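Local coordinates for stress response kinase A (Escherichia coli, PDB 1ZYL), which phosphorylates serine and threonine residues of proteins, itself included, and protects the cell from stress, probably that linked to reactive oxygen species, at residues L20-I25 with L96-F101; V88-Q93 with F103-S108; T164-G169 with W280-W285; P145-N150 with E267-M272. All coordinates share one frame; numbering follows the deposited sequence.

Contact 1: residues L20-I25 with L96-F101; sequences LFEHGI and LNHQGF
H23 and L96 meet with an imidazole face against an aliphatic chain, joining the end of helix 13-22 to strand 96-98, the edge strand of the five-stranded antiparallel sheet in the N-terminal lobe of this protein kinase-like fold. CB of L96 stands over one face of the H23 ring, displaced toward the rim, 3.9 Å from the ring centroid and 26° off the normal, a CH-pi contact. The ring atom nearest to L96 CB is H23 NE2 at 3.6 Å, and L96 CG comes within 3.7 Å of H23 CD2. The leucine therefore follows the CD2-NE2 side of the ring, and the two side chains run past each other in opposite directions. H23 is set for this by a chi1 of -64°, CG opposite its carbonyl carbon. Its ND1 is hydrogen-bonded to the backbone O of A19, which fixes the rotation of the ring, and F103 meets the same ring edge-to-face. Beside this pair E22 crosses H98 at about a right angle, its CG over a face of the second imidazole, 4.0 Å from H98 CE1. H98 opens the type II' turn that leads through F101 into the next strand. With an alanine at H23, the carbonyl of A19 would probably lose its imidazole partner and a gap open beside L96. No hydrogen bond spans the two segments; E22 OE1 stays 5.2 Å from H98 NE2, so any attraction there would be at most long-range, and the contact depends mainly on carbon packed against imidazole faces.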
loop_
_atom_site.group_PDB
_atom_site.type_symbol
_atom_site.label_atom_id
_atom_site.label_comp_id
_atom_site.label_asym_id
_atom_site.label_seq_id
_atom_site.Cartn_x
_atom_site.Cartn_y
_atom_site.Cartn_z
ATOM N N LEU A 20 2.205 19.769 17.825
ATOM C CA LEU A 20 1.163 19.244 18.692
ATOM C C LEU A 20 0.715 20.269 19.719
ATOM O O LEU A 20 -0.348 20.126 20.330
ATOM C CB LEU A 20 1.631 17.982 19.412
ATOM C CG LEU A 20 1.641 16.717 18.565
ATOM C CD1 LEU A 20 1.921 15.522 19.456
ATOM C CD2 LEU A 20 0.299 16.557 17.873
ATOM N N PHE A 21 1.530 21.298 19.920
ATOM C CA PHE A 21 1.178 22.328 20.876
ATOM C C PHE A 21 0.279 23.324 20.167
ATOM O O PHE A 21 -0.839 23.574 20.601
ATOM C CB PHE A 21 2.424 23.038 21.393
ATOM C CG PHE A 21 2.166 23.904 22.588
ATOM C CD1 PHE A 21 2.042 23.340 23.854
ATOM C CD2 PHE A 21 2.017 25.280 22.446
ATOM C CE1 PHE A 21 1.772 24.135 24.966
ATOM C CE2 PHE A 21 1.746 26.083 23.551
ATOM C CZ PHE A 21 1.624 25.509 24.814
ATOM N N GLU A 22 0.780 23.876 19.066
ATOM C CA GLU A 22 0.044 24.847 18.259
ATOM C C GLU A 22 -1.407 24.425 18.044
ATOM O O GLU A 22 -2.257 25.251 17.718
ATOM C CB GLU A 22 0.722 25.013 16.898
ATOM C CG GLU A 22 2.095 25.648 16.946
ATOM C CD GLU A 22 2.031 27.157 17.007
ATOM O OE1 GLU A 22 3.098 27.798 17.129
ATOM O OE2 GLU A 22 0.911 27.701 16.924
ATOM N N HIS A 23 -1.680 23.135 18.214
ATOM C CA HIS A 23 -3.030 22.612 18.031
ATOM C C HIS A 23 -3.595 22.065 19.338
ATOM O O HIS A 23 -4.361 21.097 19.341
ATOM C CB HIS A 23 -3.042 21.515 16.960
ATOM C CG HIS A 23 -2.663 21.997 15.593
ATOM N ND1 HIS A 23 -1.361 22.267 15.232
ATOM C CD2 HIS A 23 -3.418 22.266 14.502
ATOM C CE1 HIS A 23 -1.331 22.682 13.978
ATOM N NE2 HIS A 23 -2.567 22.691 13.511
ATOM N N GLY A 24 -3.204 22.691 20.443
ATOM C CA GLY A 24 -3.681 22.290 21.754
ATOM C C GLY A 24 -3.604 20.810 22.076
ATOM O O GLY A 24 -4.073 20.376 23.131
ATOM N N ILE A 25 -3.020 20.027 21.179
ATOM C CA ILE A 25 -2.897 18.599 21.412
ATOM C C ILE A 25 -1.905 18.354 22.544
ATOM O O ILE A 25 -0.728 18.090 22.303
ATOM C CB ILE A 25 -2.417 17.875 20.148
ATOM C CG1 ILE A 25 -3.349 18.216 18.984
ATOM C CG2 ILE A 25 -2.380 16.376 20.389
ATOM C CD1 ILE A 25 -2.928 17.628 17.662
ATOM N N LEU A 96 -4.095 18.579 10.155
ATOM C CA LEU A 96 -3.308 19.670 10.711
ATOM C C LEU A 96 -2.061 19.882 9.851
ATOM O O LEU A 96 -1.694 19.027 9.041
ATOM C CB LEU A 96 -2.902 19.363 12.158
ATOM C CG LEU A 96 -3.979 18.868 13.131
ATOM C CD1 LEU A 96 -5.366 19.346 12.689
ATOM C CD2 LEU A 96 -3.944 17.357 13.177
ATOM N N ASN A 97 -1.416 21.030 10.030
ATOM C CA ASN A 97 -0.214 21.360 9.274
ATOM C C ASN A 97 0.709 22.334 10.012
ATOM O O ASN A 97 0.411 23.522 10.142
ATOM C CB ASN A 97 -0.594 21.957 7.920
ATOM C CG ASN A 97 0.570 22.642 7.244
ATOM O OD1 ASN A 97 1.536 21.997 6.845
ATOM N ND2 ASN A 97 0.493 23.961 7.125
ATOM N N HIS A 98 1.831 21.830 10.505
ATOM C CA HIS A 98 2.771 22.696 11.189
ATOM C C HIS A 98 4.007 22.858 10.329
ATOM O O HIS A 98 4.531 21.884 9.786
ATOM C CB HIS A 98 3.163 22.124 12.546
ATOM C CG HIS A 98 4.070 23.019 13.326
ATOM N ND1 HIS A 98 3.959 24.392 13.295
ATOM C CD2 HIS A 98 5.071 22.742 14.193
ATOM C CE1 HIS A 98 4.850 24.921 14.113
ATOM N NE2 HIS A 98 5.536 23.943 14.672
ATOM N N GLN A 99 4.468 24.096 10.198
ATOM C CA GLN A 99 5.639 24.376 9.387
ATOM C C GLN A 99 5.357 23.927 7.950
ATOM O O GLN A 99 4.309 24.259 7.381
ATOM C CB GLN A 99 6.850 23.637 9.966
ATOM C CG GLN A 99 8.059 24.525 10.240
ATOM C CD GLN A 99 7.710 25.797 11.001
ATOM O OE1 GLN A 99 7.146 26.738 10.438
ATOM N NE2 GLN A 99 8.040 25.827 12.286
ATOM N N GLY A 100 6.281 23.172 7.365
ATOM C CA GLY A 100 6.086 22.712 6.002
ATOM C C GLY A 100 5.645 21.264 5.924
ATOM O O GLY A 100 5.849 20.598 4.911
ATOM N N PHE A 101 5.035 20.774 6.997
ATOM C CA PHE A 101 4.582 19.393 7.044
ATOM C C PHE A 101 3.116 19.299 7.432
ATOM O O PHE A 101 2.658 20.027 8.312
ATOM C CB PHE A 101 5.403 18.599 8.066
ATOM C CG PHE A 101 6.866 18.490 7.733
ATOM C CD1 PHE A 101 7.655 19.633 7.592
ATOM C CD2 PHE A 101 7.463 17.240 7.579
ATOM C CE1 PHE A 101 9.016 19.531 7.302
ATOM C CE2 PHE A 101 8.824 17.125 7.290
ATOM C CZ PHE A 101 9.602 18.275 7.151
#

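Contact 2: residues V88-Q93 with F103-S108; sequences VAFNGQ and FAVFPS
An edge of the N-lobe sheet receives this contact: V88, in the loop that precedes strand 96-98, pairs with V105 on strand 101-107 of the kinase-like five-stranded sheet. V88 N donates to V105 O over 2.8 Å. The bond is almost straight, with an angle of 172° at the hydrogen, and the donor lies nearly in line with the carbonyl. Two apolar touches flank it. V88 CG2, placed opposite its own carbonyl carbon, reaches P107 CG at 4.1 Å, and the F90 ring comes up to V105 at about a right angle. V105 CB sits in the plane of that ring at its edge, 3.9 Å from F90 CE2, while V105 CG2 approaches obliquely and closer, 3.6 Å from the same F90 CE2. V88 CG1 lies over one face of the F90 ring. F90 N is in turn bonded to Q93 O, which closes the loop on itself. On the other side of strand 101-107, A104 and F106 are paired by backbone bonds with K55 and V53 of strand 52-57. L96 of strand 96-98 pairs with F103, so V88 takes up the same edge farther along, while I25, just beyond helix 13-22, packs on both F90 and V105.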
loop_
_atom_site.group_PDB
_atom_site.type_symbol
_atom_site.label_atom_id
_atom_site.label_comp_id
_atom_site.label_asym_id
_atom_site.label_seq_id
_atom_site.Cartn_x
_atom_site.Cartn_y
_atom_site.Cartn_z
ATOM N N VAL A 88 -8.322 11.898 14.189
ATOM C CA VAL A 88 -9.075 12.748 15.114
ATOM C C VAL A 88 -9.278 14.155 14.562
ATOM O O VAL A 88 -8.427 14.681 13.848
ATOM C CB VAL A 88 -8.359 12.889 16.463
ATOM C CG1 VAL A 88 -9.045 13.954 17.303
ATOM C CG2 VAL A 88 -8.361 11.560 17.193
ATOM N N ALA A 89 -10.403 14.771 14.904
ATOM C CA ALA A 89 -10.684 16.121 14.430
ATOM C C ALA A 89 -10.240 17.150 15.462
ATOM O O ALA A 89 -10.317 16.916 16.670
ATOM C CB ALA A 89 -12.169 16.274 14.136
ATOM N N PHE A 90 -9.769 18.294 14.984
ATOM C CA PHE A 90 -9.321 19.335 15.893
ATOM C C PHE A 90 -9.926 20.701 15.623
ATOM O O PHE A 90 -9.328 21.540 14.945
ATOM C CB PHE A 90 -7.796 19.424 15.885
ATOM C CG PHE A 90 -7.131 18.284 16.589
ATOM C CD1 PHE A 90 -7.174 18.192 17.975
ATOM C CD2 PHE A 90 -6.498 17.271 15.866
ATOM C CE1 PHE A 90 -6.596 17.106 18.636
ATOM C CE2 PHE A 90 -5.916 16.177 16.518
ATOM C CZ PHE A 90 -5.966 16.095 17.905
ATOM N N ASN A 91 -11.127 20.900 16.160
ATOM C CA ASN A 91 -11.839 22.163 16.050
ATOM C C ASN A 91 -11.948 22.660 14.613
ATOM O O ASN A 91 -11.720 23.841 14.334
ATOM C CB ASN A 91 -11.133 23.209 16.920
ATOM C CG ASN A 91 -10.888 22.715 18.343
ATOM O OD1 ASN A 91 -10.128 23.321 19.098
ATOM N ND2 ASN A 91 -11.537 21.615 18.714
ATOM N N GLY A 92 -12.305 21.754 13.709
ATOM C CA GLY A 92 -12.441 22.128 12.316
ATOM C C GLY A 92 -12.228 20.963 11.372
ATOM O O GLY A 92 -13.184 20.428 10.807
ATOM N N GLN A 93 -10.974 20.564 11.198
ATOM C CA GLN A 93 -10.656 19.458 10.309
ATOM C C GLN A 93 -9.779 18.433 11.006
ATOM O O GLN A 93 -9.592 18.475 12.224
ATOM C CB GLN A 93 -9.937 19.960 9.058
ATOM C CG GLN A 93 -8.510 20.384 9.320
ATOM C CD GLN A 93 -8.425 21.553 10.272
ATOM O OE1 GLN A 93 -7.396 21.772 10.915
ATOM N NE2 GLN A 93 -9.507 22.323 10.360
ATOM N N PHE A 103 -0.066 16.803 8.796
ATOM C CA PHE A 103 -0.100 15.692 9.733
ATOM C C PHE A 103 -1.484 15.467 10.300
ATOM O O PHE A 103 -2.342 16.346 10.229
ATOM C CB PHE A 103 0.890 15.906 10.878
ATOM C CG PHE A 103 0.586 17.096 11.748
ATOM C CD1 PHE A 103 0.676 18.389 11.250
ATOM C CD2 PHE A 103 0.271 16.925 13.091
ATOM C CE1 PHE A 103 0.464 19.494 12.082
ATOM C CE2 PHE A 103 0.057 18.028 13.928
ATOM C CZ PHE A 103 0.155 19.308 13.423
ATOM N N ALA A 104 -1.691 14.276 10.854
ATOM C CA ALA A 104 -2.960 13.900 11.451
ATOM C C ALA A 104 -2.669 13.066 12.689
ATOM O O ALA A 104 -1.556 12.579 12.867
ATOM C CB ALA A 104 -3.788 13.102 10.458
ATOM N N VAL A 105 -3.667 12.904 13.546
ATOM C CA VAL A 105 -3.500 12.134 14.771
ATOM C C VAL A 105 -4.494 10.984 14.778
ATOM O O VAL A 105 -5.682 11.189 14.550
ATOM C CB VAL A 105 -3.730 13.021 16.021
ATOM C CG1 VAL A 105 -3.371 12.256 17.269
ATOM C CG2 VAL A 105 -2.888 14.291 15.925
ATOM N N PHE A 106 -4.015 9.771 15.031
ATOM C CA PHE A 106 -4.909 8.622 15.046
ATOM C C PHE A 106 -4.902 7.897 16.379
ATOM O O PHE A 106 -3.864 7.783 17.033
ATOM C CB PHE A 106 -4.535 7.609 13.958
ATOM C CG PHE A 106 -4.526 8.169 12.571
ATOM C CD1 PHE A 106 -3.490 8.986 12.144
ATOM C CD2 PHE A 106 -5.552 7.867 11.683
ATOM C CE1 PHE A 106 -3.475 9.492 10.851
ATOM C CE2 PHE A 106 -5.548 8.368 10.388
ATOM C CZ PHE A 106 -4.507 9.184 9.969
ATOM N N PRO A 107 -6.072 7.385 16.794
ATOM C CA PRO A 107 -6.237 6.650 18.050
ATOM C C PRO A 107 -5.404 5.379 18.015
ATOM O O PRO A 107 -5.750 4.438 17.307
ATOM C CB PRO A 107 -7.729 6.334 18.070
ATOM C CG PRO A 107 -8.333 7.442 17.266
ATOM C CD PRO A 107 -7.372 7.582 16.127
ATOM N N SER A 108 -4.307 5.343 18.765
ATOM C CA SER A 108 -3.472 4.147 18.780
ATOM C C SER A 108 -4.389 2.945 18.969
ATOM O O SER A 108 -5.036 2.789 20.007
ATOM C CB SER A 108 -2.444 4.210 19.908
ATOM O OG SER A 108 -1.635 3.048 19.909
#

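Contact 3: residues T164-G169 with W280-W285; sequences TLIPSG and WLMRRW
L165 sets a methyl over the indole face of W285, tying a loop between two helices of the C-terminal lobe of the protein kinase-like fold, 149-161 and 171-188, to the end of helix 266-283. This is the tightly packed part. L165 CD2 stands 3.7 Å from the centroid of the five-membered ring of W285 and only 2° off its normal, a CH-pi contact squarely over the face, while the other branch, L165 CD1, reaches W285 NE1 at 4.0 Å. The leucine comes at the tryptophan at about a right angle. W285 presents that face because its CG is anti to the backbone N (chi1 -159°), and W285 N is still bonded to M282 O as the chain leaves the helix. F290 and P291 also pack on the indole. A serine in place of W285 would probably leave both methyls of L165 without their platform and open a gap between the loop and the helix end. Away from this pair the segments diverge: T164 on one side and S168 and G169 on the other are exposed and do not reach the helix, so of these six residues only L165 and I166 touch its end. At the far side R284 forms a salt bridge with E38, in the turn between strands 32-34 and 40-44 of the N-lobe. M282, buried also against L159, F160 and W303, completes the packed side. Its chain bends at chi3 (87°), and the methyl so turned is shared, M282 CE lying 4.0 Å from L165 CB and 4.1 Å from I166 CG1.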
loop_
_atom_site.group_PDB
_atom_site.type_symbol
_atom_site.label_atom_id
_atom_site.label_comp_id
_atom_site.label_asym_id
_atom_site.label_seq_id
_atom_site.Cartn_x
_atom_site.Cartn_y
_atom_site.Cartn_z
ATOM N N THR A 164 21.156 6.075 -12.582
ATOM C CA THR A 164 22.447 6.332 -11.936
ATOM C C THR A 164 22.731 5.251 -10.902
ATOM O O THR A 164 23.862 4.795 -10.763
ATOM C CB THR A 164 22.487 7.685 -11.166
ATOM O OG1 THR A 164 22.574 8.780 -12.084
ATOM C CG2 THR A 164 23.678 7.719 -10.225
ATOM N N LEU A 165 21.689 4.856 -10.178
ATOM C CA LEU A 165 21.804 3.859 -9.123
ATOM C C LEU A 165 21.848 2.417 -9.626
ATOM O O LEU A 165 22.062 1.485 -8.853
ATOM C CB LEU A 165 20.647 4.040 -8.147
ATOM C CG LEU A 165 20.945 3.730 -6.687
ATOM C CD1 LEU A 165 22.187 4.484 -6.257
ATOM C CD2 LEU A 165 19.764 4.132 -5.839
ATOM N N ILE A 166 21.638 2.238 -10.924
ATOM C CA ILE A 166 21.669 0.921 -11.540
ATOM C C ILE A 166 23.057 0.734 -12.142
ATOM O O ILE A 166 23.480 1.528 -12.972
ATOM C CB ILE A 166 20.622 0.822 -12.686
ATOM C CG1 ILE A 166 19.195 0.930 -12.123
ATOM C CG2 ILE A 166 20.806 -0.477 -13.455
ATOM C CD1 ILE A 166 18.105 1.105 -13.187
ATOM N N PRO A 167 23.800 -0.296 -11.711
ATOM C CA PRO A 167 25.142 -0.543 -12.254
ATOM C C PRO A 167 25.188 -0.432 -13.781
ATOM O O PRO A 167 24.422 -1.092 -14.490
ATOM C CB PRO A 167 25.443 -1.957 -11.772
ATOM C CG PRO A 167 24.850 -1.957 -10.407
ATOM C CD PRO A 167 23.512 -1.214 -10.595
ATOM N N SER A 168 26.086 0.405 -14.285
ATOM C CA SER A 168 26.218 0.602 -15.727
ATOM C C SER A 168 26.525 -0.704 -16.458
ATOM O O SER A 168 27.240 -1.561 -15.932
ATOM C CB SER A 168 27.331 1.608 -16.008
ATOM O OG SER A 168 28.566 1.154 -15.466
ATOM N N GLY A 169 26.008 -0.845 -17.680
ATOM C CA GLY A 169 26.260 -2.064 -18.434
ATOM C C GLY A 169 25.844 -3.258 -17.593
ATOM O O GLY A 169 26.659 -4.015 -17.065
ATOM N N TRP A 280 9.915 3.461 -6.196
ATOM C CA TRP A 280 9.539 3.932 -4.874
ATOM C C TRP A 280 10.783 4.055 -4.010
ATOM O O TRP A 280 11.018 5.100 -3.423
ATOM C CB TRP A 280 8.548 2.952 -4.243
ATOM C CG TRP A 280 8.067 3.347 -2.903
ATOM C CD1 TRP A 280 7.086 4.242 -2.616
ATOM C CD2 TRP A 280 8.529 2.837 -1.652
ATOM N NE1 TRP A 280 6.895 4.321 -1.255
ATOM C CE2 TRP A 280 7.771 3.468 -0.639
ATOM C CE3 TRP A 280 9.507 1.909 -1.284
ATOM C CZ2 TRP A 280 7.963 3.194 0.726
ATOM C CZ3 TRP A 280 9.697 1.634 0.075
ATOM C CH2 TRP A 280 8.926 2.276 1.061
ATOM N N LEU A 281 11.571 2.986 -3.932
ATOM C CA LEU A 281 12.808 2.995 -3.146
ATOM C C LEU A 281 13.758 4.030 -3.702
ATOM O O LEU A 281 14.257 4.877 -2.977
ATOM C CB LEU A 281 13.499 1.640 -3.197
ATOM C CG LEU A 281 12.900 0.507 -2.374
ATOM C CD1 LEU A 281 13.495 -0.798 -2.845
ATOM C CD2 LEU A 281 13.171 0.736 -0.898
ATOM N N MET A 282 14.008 3.953 -5.000
ATOM C CA MET A 282 14.898 4.893 -5.655
ATOM C C MET A 282 14.529 6.344 -5.337
ATOM O O MET A 282 15.369 7.100 -4.870
ATOM C CB MET A 282 14.881 4.660 -7.173
ATOM C CG MET A 282 15.313 3.249 -7.584
ATOM S SD MET A 282 15.393 2.936 -9.368
ATOM C CE MET A 282 17.025 3.470 -9.683
ATOM N N ARG A 283 13.276 6.728 -5.563
ATOM C CA ARG A 283 12.854 8.109 -5.320
ATOM C C ARG A 283 13.089 8.628 -3.913
ATOM O O ARG A 283 13.294 9.823 -3.720
ATOM C CB ARG A 283 11.377 8.294 -5.670
ATOM C CG ARG A 283 11.086 8.363 -7.158
ATOM C CD ARG A 283 9.608 8.134 -7.429
ATOM N NE ARG A 283 9.350 7.932 -8.853
ATOM C CZ ARG A 283 8.252 7.368 -9.349
ATOM N NH1 ARG A 283 8.114 7.234 -10.659
ATOM N NH2 ARG A 283 7.298 6.931 -8.537
ATOM N N ARG A 284 13.076 7.733 -2.940
ATOM C CA ARG A 284 13.264 8.101 -1.544
ATOM C C ARG A 284 14.691 7.852 -1.057
ATOM O O ARG A 284 14.951 7.843 0.138
ATOM C CB ARG A 284 12.289 7.295 -0.685
ATOM C CG ARG A 284 10.843 7.541 -1.036
ATOM C CD ARG A 284 9.904 6.470 -0.486
ATOM N NE ARG A 284 8.525 6.957 -0.454
ATOM C CZ ARG A 284 7.829 7.351 -1.523
ATOM N NH1 ARG A 284 6.584 7.789 -1.368
ATOM N NH2 ARG A 284 8.359 7.297 -2.744
ATOM N N TRP A 285 15.618 7.666 -1.983
ATOM C CA TRP A 285 17.001 7.374 -1.620
ATOM C C TRP A 285 17.727 8.442 -0.802
ATOM O O TRP A 285 18.632 8.115 -0.045
ATOM C CB TRP A 285 17.815 7.062 -2.880
ATOM C CG TRP A 285 19.054 6.280 -2.619
ATOM C CD1 TRP A 285 20.332 6.642 -2.926
ATOM C CD2 TRP A 285 19.137 4.987 -2.020
ATOM N NE1 TRP A 285 21.210 5.651 -2.557
ATOM C CE2 TRP A 285 20.501 4.623 -1.996
ATOM C CE3 TRP A 285 18.190 4.097 -1.501
ATOM C CZ2 TRP A 285 20.939 3.408 -1.473
ATOM C CZ3 TRP A 285 18.627 2.890 -0.983
ATOM C CH2 TRP A 285 19.988 2.556 -0.972
#

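Contact 4: residues P145-N150 with E267-M272; sequences PTIGLN and EPLRAM
L149 and M272 touch through the ends of their side chains, a buried apolar meeting of the first turn of helix 149-161 with helix 266-283 in the C-terminal lobe of the kinase-like fold. L149 CD2 packs on the thioether, 3.8 Å from M272 CE and 4.1 Å from M272 SD. The methionine reaches there with CG opposite its carbonyl carbon, and a bend at chi3 (-139°) sets the methyl against the leucine. The second apolar pair is looser: I147 CG2 faces L269 CD2 at 4.5 Å. No hydrogen bond crosses between the segments. Within helix 266-283 M272 N is bonded to P268 O over 2.8 Å; G148 stands at the N-cap position, right before helix 149-161. The side chain of I147 lies about 9 Å from that of D201, the probable proton acceptor, so this apolar layer is not far from the active site. Around it, V185 of helix 171-188 packs on M272 and T186 on L149, with W189 just past that helix touching both. Q228 of helix 228-231 touches I147 and L269, and Y152, one turn along helix 149-161, meets both I147 and M272.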
loop_
_atom_site.group_PDB
_atom_site.type_symbol
_atom_site.label_atom_id
_atom_site.label_comp_id
_atom_site.label_asym_id
_atom_site.label_seq_id
_atom_site.Cartn_x
_atom_site.Cartn_y
_atom_site.Cartn_z
ATOM N N PRO A 145 -4.552 8.833 -6.800
ATOM C CA PRO A 145 -4.357 8.065 -8.031
ATOM C C PRO A 145 -5.377 6.959 -8.209
ATOM O O PRO A 145 -5.983 6.476 -7.247
ATOM C CB PRO A 145 -2.953 7.480 -7.866
ATOM C CG PRO A 145 -2.278 8.433 -6.970
ATOM C CD PRO A 145 -3.347 8.788 -5.957
ATOM N N THR A 146 -5.581 6.559 -9.450
ATOM C CA THR A 146 -6.478 5.454 -9.712
ATOM C C THR A 146 -5.578 4.465 -10.451
ATOM O O THR A 146 -5.199 4.701 -11.598
ATOM C CB THR A 146 -7.696 5.897 -10.544
ATOM O OG1 THR A 146 -8.071 4.855 -11.444
ATOM C CG2 THR A 146 -7.387 7.158 -11.301
ATOM N N ILE A 147 -5.202 3.391 -9.747
ATOM C CA ILE A 147 -4.313 2.354 -10.255
ATOM C C ILE A 147 -4.400 2.181 -11.768
ATOM O O ILE A 147 -5.484 2.066 -12.346
ATOM C CB ILE A 147 -4.583 0.997 -9.533
ATOM C CG1 ILE A 147 -4.090 1.078 -8.089
ATOM C CG2 ILE A 147 -3.882 -0.161 -10.244
ATOM C CD1 ILE A 147 -4.228 -0.225 -7.316
ATOM N N GLY A 148 -3.238 2.178 -12.403
ATOM C CA GLY A 148 -3.175 2.034 -13.835
ATOM C C GLY A 148 -1.721 1.940 -14.229
ATOM O O GLY A 148 -0.832 2.111 -13.392
ATOM N N LEU A 149 -1.472 1.688 -15.508
ATOM C CA LEU A 149 -0.117 1.531 -16.029
ATOM C C LEU A 149 0.796 2.759 -15.952
ATOM O O LEU A 149 2.012 2.618 -15.822
ATOM C CB LEU A 149 -0.194 1.044 -17.476
ATOM C CG LEU A 149 -1.116 -0.145 -17.716
ATOM C CD1 LEU A 149 -0.860 -0.680 -19.110
ATOM C CD2 LEU A 149 -0.874 -1.229 -16.666
ATOM N N ASN A 150 0.220 3.956 -16.031
ATOM C CA ASN A 150 1.025 5.173 -15.990
ATOM C C ASN A 150 1.921 5.274 -14.771
ATOM O O ASN A 150 3.140 5.325 -14.892
ATOM C CB ASN A 150 0.137 6.414 -16.046
ATOM C CG ASN A 150 0.913 7.692 -15.776
ATOM O OD1 ASN A 150 0.547 8.482 -14.900
ATOM N ND2 ASN A 150 1.988 7.902 -16.524
ATOM N N GLU A 267 -1.595 -11.393 -11.754
ATOM C CA GLU A 267 -0.211 -11.393 -12.196
ATOM C C GLU A 267 0.154 -10.018 -12.733
ATOM O O GLU A 267 1.291 -9.575 -12.601
ATOM C CB GLU A 267 0.031 -12.501 -13.218
ATOM C CG GLU A 267 -0.173 -13.884 -12.604
ATOM C CD GLU A 267 0.577 -14.059 -11.274
ATOM O OE1 GLU A 267 0.050 -14.769 -10.379
ATOM O OE2 GLU A 267 1.690 -13.495 -11.122
ATOM N N PRO A 268 -0.797 -9.328 -13.373
ATOM C CA PRO A 268 -0.391 -8.004 -13.839
ATOM C C PRO A 268 -0.208 -7.056 -12.648
ATOM O O PRO A 268 0.671 -6.201 -12.660
ATOM C CB PRO A 268 -1.537 -7.599 -14.751
ATOM C CG PRO A 268 -1.868 -8.895 -15.397
ATOM C CD PRO A 268 -1.897 -9.843 -14.205
ATOM N N LEU A 269 -1.027 -7.211 -11.611
ATOM C CA LEU A 269 -0.907 -6.347 -10.430
ATOM C C LEU A 269 0.406 -6.597 -9.709
ATOM O O LEU A 269 1.078 -5.656 -9.284
ATOM C CB LEU A 269 -2.067 -6.577 -9.454
ATOM C CG LEU A 269 -3.429 -6.084 -9.925
ATOM C CD1 LEU A 269 -4.478 -6.472 -8.919
ATOM C CD2 LEU A 269 -3.395 -4.590 -10.119
ATOM N N ARG A 270 0.761 -7.869 -9.568
ATOM C CA ARG A 270 2.000 -8.242 -8.903
ATOM C C ARG A 270 3.184 -7.679 -9.709
ATOM O O ARG A 270 4.137 -7.128 -9.140
ATOM C CB ARG A 270 2.081 -9.766 -8.783
ATOM C CG ARG A 270 3.423 -10.287 -8.281
ATOM C CD ARG A 270 3.450 -11.799 -8.298
ATOM N NE ARG A 270 2.707 -12.397 -7.190
ATOM C CZ ARG A 270 1.756 -13.314 -7.342
ATOM N NH1 ARG A 270 1.136 -13.821 -6.286
ATOM N NH2 ARG A 270 1.408 -13.717 -8.557
ATOM N N ALA A 271 3.112 -7.808 -11.031
ATOM C CA ALA A 271 4.159 -7.283 -11.893
ATOM C C ALA A 271 4.209 -5.788 -11.652
ATOM O O ALA A 271 5.282 -5.192 -11.555
ATOM C CB ALA A 271 3.832 -7.548 -13.348
ATOM N N MET A 272 3.029 -5.186 -11.547
ATOM C CA MET A 272 2.915 -3.754 -11.332
ATOM C C MET A 272 3.534 -3.300 -10.019
ATOM O O MET A 272 4.258 -2.302 -9.986
ATOM C CB MET A 272 1.445 -3.338 -11.398
ATOM C CG MET A 272 0.896 -3.251 -12.823
ATOM S SD MET A 272 -0.884 -2.980 -12.929
ATOM C CE MET A 272 -1.131 -3.983 -14.131
#

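From the N terminus, contact 1 closes first, bringing the end of helix 13-22 to edge strand 96-98. Contact 2 opens within that loop and closes beyond it on strand 101-107, so the two cross; they also touch, since F103 pairs with L96 and I25 meets F90. Together they bind the helix and the loop to one edge of the N-lobe sheet. Contacts 4 and 3 both open after contacts 1 and 2 have closed, and both end on helix 266-283. Contact 4 opens first and closes first, so the two cross without touching; the centres of contacts 3 and 4 are about 21 Å apart. They join the start of helix 149-161 and the loop after it to successive parts of helix 266-283.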